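Local coordinates for disulfide bond forming protein (DsbF) (Mycobacterium tuberculosis, PDB 3IOS) that probably catalyses the oxidation of reduced, unfolded secreted proteins to form their disulfide bonds, as an extracellular thiol oxidase of the thioredoxin family, at residues D80-P83 / A84-F88; G133-Q137 / D138-R142. All coordinates share one frame; numbering follows the deposited sequence.

Contact 1: residues D80-P83 / A84-F88; sequences DQVP and AMQEF
The first turn of helix 82-91, the helical part of the beta-alpha-beta unit that runs from strand 72-77 to strand 98-101, begins at Gln81, its N-cap residue. Gln81 O accepts from Met85 N at 3.2 Å and more weakly from Ala84 N. The next rung is shorter and straighter: Gln86 N reaches Val82 O at 2.8 Å, with an N-H...O angle of 160°, and Glu87 N follows on Pro83 O.

Just ahead of the helix, the Asp80 carboxylate is held by the backbone N of Gln81, which meets OD2 at 2.7 Å on its anti side and 29° out of the carboxylate plane. Its other oxygen, OD1, presses on the methyl of Ala84 at an OD1 to CB distance of 3.0 Å. Met85 reaches back along the lead-in toward Asp80. Its CG stands beside its own backbone N (chi1 -60°) and the chain is extended beyond, which carries CE to 3.5 Å from Asp80 O. The side chains of Gln86 and Val82 cross obliquely, with Gln86 NE2 3.6 Å from Val82 CG1. Met85 and Asp80 also touch Pro49, Met85 packs on Trp47, and Asp80 on Trp50, next to Cys51, which can form a disulfide with Cys54. Such a helix start, with an acidic residue bound to the N-cap backbone N, opens the helix of the beta-alpha-beta crossover in this thioredoxin fold.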
ATOM      1  N   ASP A  80      12.578  -5.420   6.010  1.00 18.25           N
ATOM      2  CA  ASP A  80      12.655  -5.773   7.420  1.00 19.14           C
ATOM      3  C   ASP A  80      11.918  -7.086   7.616  1.00 21.19           C
ATOM      4  O   ASP A  80      11.446  -7.681   6.646  1.00 21.50           O
ATOM      5  CB  ASP A  80      12.038  -4.665   8.277  1.00 20.25           C
ATOM      6  CG  ASP A  80      12.675  -4.570   9.652  1.00 21.59           C
ATOM      7  OD1 ASP A  80      12.575  -3.496  10.282  1.00 22.26           O
ATOM      8  OD2 ASP A  80      13.269  -5.571  10.104  1.00 22.82           O
ATOM      9  N   GLN A  81      11.830  -7.545   8.860  1.00 23.89           N
ATOM     10  CA  GLN A  81      11.141  -8.792   9.156  1.00 25.16           C
ATOM     11  C   GLN A  81       9.795  -8.522   9.820  1.00 23.33           C
ATOM     12  O   GLN A  81       9.506  -7.399  10.235  1.00 22.50           O
ATOM     13  CB  GLN A  81      12.017  -9.674  10.051  1.00 28.04           C
ATOM     14  CG  GLN A  81      13.376  -9.988   9.432  1.00 29.77           C
ATOM     15  CD  GLN A  81      13.273 -10.825   8.166  1.00 32.25           C
ATOM     16  OE1 GLN A  81      14.166 -10.799   7.318  1.00 33.72           O
ATOM     17  NE2 GLN A  81      12.189 -11.584   8.040  1.00 32.02           N
ATOM     18  N   VAL A  82       8.976  -9.563   9.915  1.00 21.15           N
ATOM     19  CA  VAL A  82       7.642  -9.462  10.490  1.00 21.48           C
ATOM     20  C   VAL A  82       7.518  -8.748  11.839  1.00 21.51           C
ATOM     21  O   VAL A  82       6.670  -7.871  12.001  1.00 21.82           O
ATOM     22  CB  VAL A  82       6.991 -10.866  10.597  1.00 20.38           C
ATOM     23  CG1 VAL A  82       5.664 -10.780  11.339  1.00 21.52           C
ATOM     24  CG2 VAL A  82       6.770 -11.433   9.202  1.00 22.51           C
ATOM     25  N   PRO A  83       8.352  -9.112  12.827  1.00 21.34           N
ATOM     26  CA  PRO A  83       8.262  -8.453  14.135  1.00 21.71           C
ATOM     27  C   PRO A  83       8.292  -6.929  14.055  1.00 20.16           C
ATOM     28  O   PRO A  83       7.515  -6.251  14.720  1.00 20.51           O
ATOM     29  CB  PRO A  83       9.467  -9.017  14.886  1.00 23.09           C
ATOM     30  CG  PRO A  83       9.582 -10.400  14.324  1.00 21.94           C
ATOM     31  CD  PRO A  83       9.386 -10.164  12.841  1.00 22.77           C
ATOM     32  N   ALA A  84       9.199  -6.399  13.240  1.00 20.55           N
ATOM     33  CA  ALA A  84       9.323  -4.951  13.085  1.00 18.78           C
ATOM     34  C   ALA A  84       8.070  -4.394  12.419  1.00 18.08           C
ATOM     35  O   ALA A  84       7.609  -3.302  12.749  1.00 16.86           O
ATOM     36  CB  ALA A  84      10.556  -4.618  12.257  1.00 21.36           C
ATOM     37  N   MET A  85       7.520  -5.152  11.479  1.00 18.85           N
ATOM     38  CA  MET A  85       6.309  -4.729  10.790  1.00 17.37           C
ATOM     39  C   MET A  85       5.137  -4.670  11.766  1.00 17.65           C
ATOM     40  O   MET A  85       4.347  -3.733  11.740  1.00 15.02           O
ATOM     41  CB  MET A  85       6.008  -5.692   9.647  1.00 16.72           C
ATOM     42  CG  MET A  85       7.127  -5.759   8.634  1.00 16.60           C
ATOM     43  SD  MET A  85       6.854  -6.992   7.361  1.00 18.49           S
ATOM     44  CE  MET A  85       8.160  -6.638   6.295  1.00 16.76           C
ATOM     45  N   GLN A  86       5.032  -5.671  12.637  1.00 18.28           N
ATOM     46  CA  GLN A  86       3.957  -5.704  13.623  1.00 19.22           C
ATOM     47  C   GLN A  86       4.060  -4.526  14.591  1.00 17.78           C
ATOM     48  O   GLN A  86       3.047  -3.956  14.991  1.00 19.80           O
ATOM     49  CB  GLN A  86       4.006  -7.012  14.416  1.00 20.13           C
ATOM     50  CG  GLN A  86       3.956  -8.247  13.541  1.00 22.05           C
ATOM     51  CD  GLN A  86       4.108  -9.522  14.343  1.00 22.93           C
ATOM     52  OE1 GLN A  86       4.967  -9.612  15.220  1.00 23.81           O
ATOM     53  NE2 GLN A  86       3.286 -10.520  14.038  1.00 20.79           N
ATOM     54  N   GLU A  87       5.285  -4.170  14.971  1.00 19.33           N
ATOM     55  CA  GLU A  87       5.501  -3.054  15.887  1.00 22.04           C
ATOM     56  C   GLU A  87       4.989  -1.764  15.258  1.00 18.84           C
ATOM     57  O   GLU A  87       4.358  -0.945  15.921  1.00 18.34           O
ATOM     58  CB  GLU A  87       6.990  -2.906  16.209  1.00 25.40           C
ATOM     59  CG  GLU A  87       7.559  -3.996  17.093  1.00 32.25           C
ATOM     60  CD  GLU A  87       9.060  -3.866  17.272  1.00 36.36           C
ATOM     61  OE1 GLU A  87       9.527  -2.749  17.586  1.00 39.60           O
ATOM     62  OE2 GLU A  87       9.772  -4.882  17.105  1.00 39.27           O
ATOM     63  N   PHE A  88       5.271  -1.599  13.970  1.00 17.44           N
ATOM     64  CA  PHE A  88       4.848  -0.426  13.219  1.00 17.39           C
ATOM     65  C   PHE A  88       3.318  -0.341  13.161  1.00 17.44           C
ATOM     66  O   PHE A  88       2.733   0.702  13.463  1.00 17.64           O
ATOM     67  CB  PHE A  88       5.436  -0.499  11.805  1.00 16.15           C
ATOM     68  CG  PHE A  88       5.083   0.673  10.922  1.00 16.55           C
ATOM     69  CD1 PHE A  88       5.965   1.739  10.771  1.00 15.85           C
ATOM     70  CD2 PHE A  88       3.891   0.681  10.201  1.00 15.33           C
ATOM     71  CE1 PHE A  88       5.666   2.796   9.905  1.00 14.58           C
ATOM     72  CE2 PHE A  88       3.582   1.731   9.336  1.00 15.53           C
ATOM     73  CZ  PHE A  88       4.474   2.790   9.185  1.00 17.21           C
TER

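Contact 2: residues G133-Q137 / D138-R142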
ATOM      1  N   GLY A 133       8.014   8.958  -3.214  1.00 26.20           N
ATOM      2  CA  GLY A 133       8.233  10.093  -2.347  1.00 26.51           C
ATOM      3  C   GLY A 133       7.110  10.229  -1.344  1.00 26.27           C
ATOM      4  O   GLY A 133       6.175   9.429  -1.328  1.00 25.27           O
ATOM      5  N   ARG A 134       7.203  11.253  -0.509  1.00 27.75           N
ATOM      6  CA  ARG A 134       6.196  11.495   0.506  1.00 27.93           C
ATOM      7  C   ARG A 134       4.961  12.106  -0.129  1.00 26.60           C
ATOM      8  O   ARG A 134       5.006  12.604  -1.255  1.00 24.77           O
ATOM      9  CB  ARG A 134       6.752  12.426   1.586  1.00 32.42           C
ATOM     10  CG  ARG A 134       7.321  13.727   1.053  1.00 36.60           C
ATOM     11  CD  ARG A 134       8.005  14.525   2.155  1.00 39.82           C
ATOM     12  NE  ARG A 134       9.048  13.748   2.818  1.00 42.68           N
ATOM     13  CZ  ARG A 134       9.891  14.242   3.720  1.00 44.11           C
ATOM     14  NH1 ARG A 134      10.807  13.457   4.272  1.00 44.37           N
ATOM     15  NH2 ARG A 134       9.825  15.522   4.065  1.00 45.53           N
ATOM     16  N   MET A 135       3.849  12.045   0.590  1.00 23.92           N
ATOM     17  CA  MET A 135       2.617  12.612   0.089  1.00 22.39           C
ATOM     18  C   MET A 135       1.798  13.201   1.220  1.00 20.98           C
ATOM     19  O   MET A 135       1.616  12.579   2.268  1.00 19.53           O
ATOM     20  CB  MET A 135       1.797  11.557  -0.645  1.00 25.41           C
ATOM     21  CG  MET A 135       0.731  12.171  -1.520  1.00 22.50           C
ATOM     22  SD  MET A 135      -0.003  11.013  -2.636  1.00 25.16           S
ATOM     23  CE  MET A 135       1.391  10.591  -3.715  1.00 23.91           C
ATOM     24  N   SER A 136       1.307  14.413   0.998  1.00 17.60           N
ATOM     25  CA  SER A 136       0.503  15.102   1.988  1.00 18.78           C
ATOM     26  C   SER A 136      -0.895  14.507   2.007  1.00 16.98           C
ATOM     27  O   SER A 136      -1.306  13.812   1.074  1.00 17.10           O
ATOM     28  CB  SER A 136       0.402  16.583   1.643  1.00 19.25           C
ATOM     29  OG  SER A 136      -0.289  16.752   0.421  1.00 21.13           O
ATOM     30  N   GLN A 137      -1.634  14.802   3.069  1.00 18.17           N
ATOM     31  CA  GLN A 137      -2.993  14.304   3.189  1.00 16.65           C
ATOM     32  C   GLN A 137      -3.855  14.844   2.050  1.00 16.81           C
ATOM     33  O   GLN A 137      -4.681  14.127   1.490  1.00 15.89           O
ATOM     34  CB  GLN A 137      -3.590  14.705   4.541  1.00 18.59           C
ATOM     35  CG  GLN A 137      -4.946  14.079   4.802  1.00 24.53           C
ATOM     36  CD  GLN A 137      -5.436  14.300   6.217  1.00 27.36           C
ATOM     37  OE1 GLN A 137      -4.702  14.089   7.179  1.00 31.85           O
ATOM     38  NE2 GLN A 137      -6.691  14.715   6.350  1.00 31.15           N
ATOM     39  N   ASP A 138      -3.654  16.110   1.694  1.00 17.74           N
ATOM     40  CA  ASP A 138      -4.426  16.700   0.611  1.00 18.15           C
ATOM     41  C   ASP A 138      -4.134  16.043  -0.729  1.00 15.74           C
ATOM     42  O   ASP A 138      -5.052  15.752  -1.495  1.00 14.84           O
ATOM     43  CB  ASP A 138      -4.169  18.212   0.510  1.00 20.96           C
ATOM     44  CG  ASP A 138      -4.775  18.984   1.668  1.00 25.94           C
ATOM     45  OD1 ASP A 138      -5.865  18.593   2.130  1.00 26.78           O
ATOM     46  OD2 ASP A 138      -4.175  19.990   2.104  1.00 28.93           O
ATOM     47  N   GLU A 139      -2.860  15.801  -1.031  1.00 13.68           N
ATOM     48  CA  GLU A 139      -2.554  15.171  -2.299  1.00 13.89           C
ATOM     49  C   GLU A 139      -3.097  13.748  -2.370  1.00 12.29           C
ATOM     50  O   GLU A 139      -3.641  13.343  -3.394  1.00 12.27           O
ATOM     51  CB  GLU A 139      -1.044  15.145  -2.580  1.00 13.94           C
ATOM     52  CG  GLU A 139      -0.773  14.620  -3.985  1.00 16.14           C
ATOM     53  CD  GLU A 139       0.695  14.586  -4.374  1.00 18.68           C
ATOM     54  OE1 GLU A 139       1.531  15.147  -3.643  1.00 19.91           O
ATOM     55  OE2 GLU A 139       0.997  13.997  -5.430  1.00 22.38           O
ATOM     56  N   LEU A 140      -2.947  12.991  -1.288  1.00 13.06           N
ATOM     57  CA  LEU A 140      -3.432  11.613  -1.270  1.00 13.14           C
ATOM     58  C   LEU A 140      -4.945  11.621  -1.464  1.00 12.15           C
ATOM     59  O   LEU A 140      -5.487  10.842  -2.249  1.00 13.69           O
ATOM     60  CB  LEU A 140      -3.060  10.940   0.058  1.00 12.05           C
ATOM     61  CG  LEU A 140      -3.420   9.457   0.215  1.00 12.60           C
ATOM     62  CD1 LEU A 140      -2.846   8.639  -0.938  1.00 14.84           C
ATOM     63  CD2 LEU A 140      -2.877   8.959   1.553  1.00 12.32           C
ATOM     64  N   THR A 141      -5.622  12.532  -0.772  1.00 13.93           N
ATOM     65  CA  THR A 141      -7.074  12.648  -0.885  1.00 13.86           C
ATOM     66  C   THR A 141      -7.467  12.948  -2.327  1.00 14.30           C
ATOM     67  O   THR A 141      -8.359  12.313  -2.889  1.00 14.40           O
ATOM     68  CB  THR A 141      -7.602  13.772   0.027  1.00 14.55           C
ATOM     69  OG1 THR A 141      -7.304  13.459   1.391  1.00 16.30           O
ATOM     70  CG2 THR A 141      -9.117  13.945  -0.140  1.00 15.83           C
ATOM     71  N   ARG A 142      -6.793  13.922  -2.936  1.00 12.85           N
ATOM     72  CA  ARG A 142      -7.091  14.278  -4.319  1.00 14.14           C
ATOM     73  C   ARG A 142      -6.787  13.152  -5.309  1.00 14.51           C
ATOM     74  O   ARG A 142      -7.539  12.939  -6.259  1.00 16.10           O
ATOM     75  CB  ARG A 142      -6.329  15.551  -4.695  1.00 15.16           C
ATOM     76  CG  ARG A 142      -6.864  16.789  -3.988  1.00 16.41           C
ATOM     77  CD  ARG A 142      -5.872  17.936  -4.038  1.00 18.47           C
ATOM     78  NE  ARG A 142      -6.332  19.066  -3.238  1.00 21.04           N
ATOM     79  CZ  ARG A 142      -5.531  19.978  -2.705  1.00 19.67           C
ATOM     80  NH1 ARG A 142      -6.042  20.976  -1.991  1.00 21.10           N
ATOM     81  NH2 ARG A 142      -4.216  19.888  -2.873  1.00 18.41           N
TER
HETATM   82  O   HOH W   1       2.224  16.018  -1.333  1.00 21.31           O
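Gln137 O is gripped twice by Thr141, one turn further along helix 137-147: OG1 donates at 2.7 Å, and the backbone N reaches it at 2.9 Å. The two donors come from opposite faces of the carbonyl plane, OG1 standing 35° out of it. Thr141 OG1 lies beside its own backbone N (chi1 -62°), which lets the hydroxyl turn back onto the preceding turn.

The N-cap of this helix is Ser136. With chi1 at 64°, its OG sits between the backbone N and the carbonyl carbon and accepts from Glu139 N at 3.1 Å, while Ser136 O takes Leu140 N at 3.0 Å. A water links the cap to the Glu139 side chain, accepting from Ser136 N and donating to Glu139 OE1 at 2.6 Å. Glu139 OE2 forms a salt bridge with Arg143.

Met135 crosses Glu139 at about a right angle, its CG 3.6 Å from Glu139 CB. The methionine chain runs out extended to SD and bends only at the CG-SD bond, which turns CE toward Glu139 OE2; Met135 and Leu140 both pack on Phe121 of strand 118-122. Met135 SD lies 3.7 Å from Leu140 CA and 4.1 Å from Leu140 CD1.

From the N terminus, the chain passes through strand 42-47, helix 52-67 and strand 72-77 before contact 1, which closes the short turn into helix 82-91. Strands 98-101, 118-122 and 128-132 then complete the central mixed sheet, and contact 2 closes the turn from edge strand 128-132 into the C-terminal helix 137-147. The two contacts are in series, neither nesting nor crossing, with centres 24 Å apart and nearest atoms about 12 Å apart. Both helix starts nevertheless belong to elements that pack on helix 52-67: Phe88 touches Gln55 and Ala58, while Leu140 and Thr141 touch Val64.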